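Local structure of cocosin 1 acidic chain (Cocos nucifera, 5WPW) at residues G73-E81 / E242-I250. The protein serves as a seed storage protein of coconut, an 11S globulin that assembles as a hexamer and acts as a nutrient reservoir. The protein carries 2 engineered substitutions. Residues are numbered along the deposited sequence; the frame is centred on the assembly and turned at random.
Sequences GLVMPGCPE and EETYCSMKI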
loop_
_atom_site.group_PDB
_atom_site.type_symbol
_atom_site.label_atom_id
_atom_site.label_comp_id
_atom_site.label_asym_id
_atom_site.label_seq_id
_atom_site.Cartn_x
_atom_site.Cartn_y
_atom_site.Cartn_z
ATOM N N GLY A 73 -18.741 19.002 -15.919
ATOM C CA GLY A 73 -19.023 18.880 -14.504
ATOM C C GLY A 73 -19.078 17.430 -14.060
ATOM O O GLY A 73 -19.747 16.583 -14.676
ATOM N N LEU A 74 -18.349 17.143 -12.992
ATOM C CA LEU A 74 -18.333 15.839 -12.352
ATOM C C LEU A 74 -18.717 16.053 -10.900
ATOM O O LEU A 74 -18.030 16.782 -10.168
ATOM C CB LEU A 74 -16.953 15.206 -12.457
ATOM C CG LEU A 74 -16.788 13.873 -11.750
ATOM C CD1 LEU A 74 -17.585 12.877 -12.516
ATOM C CD2 LEU A 74 -15.320 13.490 -11.734
ATOM N N VAL A 75 -19.808 15.450 -10.486
ATOM C CA VAL A 75 -20.282 15.644 -9.120
ATOM C C VAL A 75 -19.712 14.541 -8.237
ATOM O O VAL A 75 -19.972 13.352 -8.460
ATOM C CB VAL A 75 -21.811 15.669 -9.060
ATOM C CG1 VAL A 75 -22.256 15.808 -7.617
ATOM C CG2 VAL A 75 -22.355 16.810 -9.924
ATOM N N MET A 76 -18.942 14.939 -7.218
ATOM C CA MET A 76 -18.377 13.982 -6.272
ATOM C C MET A 76 -19.233 13.973 -5.016
ATOM O O MET A 76 -19.214 14.952 -4.264
ATOM C CB MET A 76 -16.928 14.348 -5.944
ATOM C CG MET A 76 -16.104 14.683 -7.180
ATOM S SD MET A 76 -14.378 14.168 -7.067
ATOM C CE MET A 76 -13.716 14.770 -8.629
ATOM N N PRO A 77 -20.002 12.912 -4.755
ATOM C CA PRO A 77 -20.942 12.923 -3.626
ATOM C C PRO A 77 -20.256 13.069 -2.274
ATOM O O PRO A 77 -19.278 12.382 -1.964
ATOM C CB PRO A 77 -21.644 11.562 -3.741
ATOM C CG PRO A 77 -20.786 10.743 -4.638
ATOM C CD PRO A 77 -20.131 11.698 -5.575
ATOM N N GLY A 78 -20.807 13.944 -1.445
ATOM C CA GLY A 78 -20.277 14.143 -0.113
ATOM C C GLY A 78 -19.193 15.186 -0.029
ATOM O O GLY A 78 -18.689 15.448 1.072
ATOM N N CYS A 79 -18.778 15.814 -1.236
ATOM C CA CYS A 79 -17.835 16.911 -1.336
ATOM C C CYS A 79 -18.588 18.236 -1.282
ATOM O O CYS A 79 -19.723 18.324 -1.764
ATOM C CB CYS A 79 -17.044 16.815 -2.637
ATOM S SG CYS A 79 -15.867 15.369 -2.588
ATOM N N PRO A 80 -17.982 19.265 -0.687
ATOM C CA PRO A 80 -18.646 20.578 -0.623
ATOM C C PRO A 80 -18.687 21.254 -1.975
ATOM O O PRO A 80 -17.832 21.013 -2.832
ATOM C CB PRO A 80 -17.776 21.381 0.359
ATOM C CG PRO A 80 -16.435 20.678 0.358
ATOM C CD PRO A 80 -16.728 19.232 0.079
ATOM N N GLU A 81 -19.711 22.109 -2.157
ATOM C CA GLU A 81 -19.761 23.032 -3.289
ATOM C C GLU A 81 -18.770 24.151 -3.036
ATOM O O GLU A 81 -18.896 24.886 -2.058
ATOM C CB GLU A 81 -21.163 23.604 -3.472
ATOM C CG GLU A 81 -22.169 22.614 -3.984
ATOM C CD GLU A 81 -22.593 21.657 -2.898
ATOM O OE1 GLU A 81 -22.513 22.042 -1.709
ATOM O OE2 GLU A 81 -22.984 20.512 -3.226
ATOM N N GLU A 242 -11.585 18.129 2.045
ATOM C CA GLU A 242 -11.988 18.450 0.684
ATOM C C GLU A 242 -10.794 18.838 -0.188
ATOM O O GLU A 242 -10.910 18.857 -1.417
ATOM C CB GLU A 242 -13.041 19.564 0.701
ATOM C CG GLU A 242 -12.504 20.977 0.877
ATOM C CD GLU A 242 -11.932 21.232 2.262
ATOM O OE1 GLU A 242 -11.228 22.255 2.420
ATOM O OE2 GLU A 242 -12.164 20.423 3.189
ATOM N N GLU A 243 -9.655 19.150 0.416
ATOM C CA GLU A 243 -8.461 19.451 -0.360
ATOM C C GLU A 243 -7.751 18.197 -0.851
ATOM O O GLU A 243 -6.766 18.310 -1.600
ATOM C CB GLU A 243 -7.494 20.281 0.473
ATOM C CG GLU A 243 -8.094 21.571 0.985
ATOM C CD GLU A 243 -7.198 22.240 1.994
ATOM O OE1 GLU A 243 -7.298 21.892 3.194
ATOM O OE2 GLU A 243 -6.379 23.085 1.580
ATOM N N THR A 244 -8.232 17.013 -0.452
ATOM C CA THR A 244 -7.598 15.767 -0.838
ATOM C C THR A 244 -8.501 15.082 -1.868
ATOM O O THR A 244 -8.420 15.417 -3.061
ATOM C CB THR A 244 -7.299 14.916 0.398
ATOM O OG1 THR A 244 -8.523 14.510 1.024
ATOM C CG2 THR A 244 -6.458 15.724 1.377
ATOM N N TYR A 245 -9.369 14.159 -1.465
ATOM C CA TYR A 245 -10.089 13.380 -2.468
ATOM C C TYR A 245 -11.007 14.255 -3.306
ATOM O O TYR A 245 -11.170 13.996 -4.500
ATOM C CB TYR A 245 -10.874 12.258 -1.800
ATOM C CG TYR A 245 -10.109 11.685 -0.639
ATOM C CD1 TYR A 245 -9.055 10.804 -0.850
ATOM C CD2 TYR A 245 -10.398 12.066 0.662
ATOM C CE1 TYR A 245 -8.330 10.298 0.199
ATOM C CE2 TYR A 245 -9.669 11.567 1.725
ATOM C CZ TYR A 245 -8.637 10.677 1.488
ATOM O OH TYR A 245 -7.910 10.170 2.546
ATOM N N CYS A 246 -11.593 15.306 -2.712
ATOM C CA CYS A 246 -12.533 16.125 -3.472
ATOM C C CYS A 246 -11.842 16.985 -4.509
ATOM O O CYS A 246 -12.525 17.592 -5.340
ATOM C CB CYS A 246 -13.359 17.005 -2.535
ATOM S SG CYS A 246 -14.397 16.067 -1.422
ATOM N N SER A 247 -10.513 17.044 -4.478
ATOM C CA SER A 247 -9.740 17.844 -5.413
ATOM C C SER A 247 -8.917 16.982 -6.360
ATOM O O SER A 247 -7.882 17.437 -6.852
ATOM C CB SER A 247 -8.837 18.820 -4.650
ATOM O OG SER A 247 -9.602 19.581 -3.735
ATOM N N MET A 248 -9.343 15.745 -6.611
ATOM C CA MET A 248 -8.651 14.890 -7.577
ATOM C C MET A 248 -8.693 15.528 -8.963
ATOM O O MET A 248 -9.747 15.994 -9.411
ATOM C CB MET A 248 -9.323 13.523 -7.661
ATOM C CG MET A 248 -9.082 12.571 -6.537
ATOM S SD MET A 248 -9.701 10.977 -7.110
ATOM C CE MET A 248 -11.471 11.260 -7.024
ATOM N N LYS A 249 -7.564 15.521 -9.661
ATOM C CA LYS A 249 -7.574 15.938 -11.049
ATOM C C LYS A 249 -8.247 14.837 -11.858
ATOM O O LYS A 249 -7.974 13.656 -11.645
ATOM C CB LYS A 249 -6.147 16.202 -11.547
ATOM C CG LYS A 249 -6.078 16.805 -12.949
ATOM C CD LYS A 249 -4.627 16.976 -13.439
ATOM C CE LYS A 249 -3.752 15.808 -13.000
ATOM N NZ LYS A 249 -2.866 15.226 -14.069
ATOM N N ILE A 250 -9.156 15.211 -12.757
ATOM C CA ILE A 250 -9.870 14.250 -13.596
ATOM C C ILE A 250 -9.551 14.407 -15.064
ATOM O O ILE A 250 -10.119 13.680 -15.890
ATOM C CB ILE A 250 -11.397 14.337 -13.395
ATOM C CG1 ILE A 250 -11.895 15.747 -13.695
ATOM C CG2 ILE A 250 -11.789 13.884 -11.998
ATOM C CD1 ILE A 250 -13.110 15.772 -14.596
#
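Pro-80 meets the aliphatic part of Glu-242 at about a right angle, its CG lying 3.6 Å from Glu-242 CB; the Glu-242 carboxylate turns off elsewhere, its OE1 accepting from Gly-240 N. The Glu-242 carbonyl O takes an in-plane lone-pair hydrogen bond from Ser-247 OG (2.8 Å), drawing in the short turn that presents Cys-246. There the contact becomes covalent: Cys-246 SG joins Cys-79 SG at 2.0 Å, with a chi3 of -83°, near the right angle expected of a relaxed disulfide. Cys-246 SG stands anti to its carbonyl carbon (chi1 -64°), and the type II turn from Met-76 to Cys-79 brings Cys-79 up to it. This disulfide ties the acidic to the basic chain of an 11S globulin subunit. Further on, Met-248 bends at chi3 and brings CE within 4.1 Å of Met-76 SD. Ile-250 closes the apolar row: its CG2 branch serves both Leu-74 CD2 (3.6 Å) and Met-76 CE (4.0 Å). Tyr-108 of strand 107-110 touches Leu-74, Met-76 and Ile-250, while Phe-241 of a neighbouring subunit packs on Met-76 and Cys-79. The disulfide thus links the loop after strand 70-74 to the segment leading into strand 251-253, which pairs with strand 114-118 of the N-terminal cupin domain.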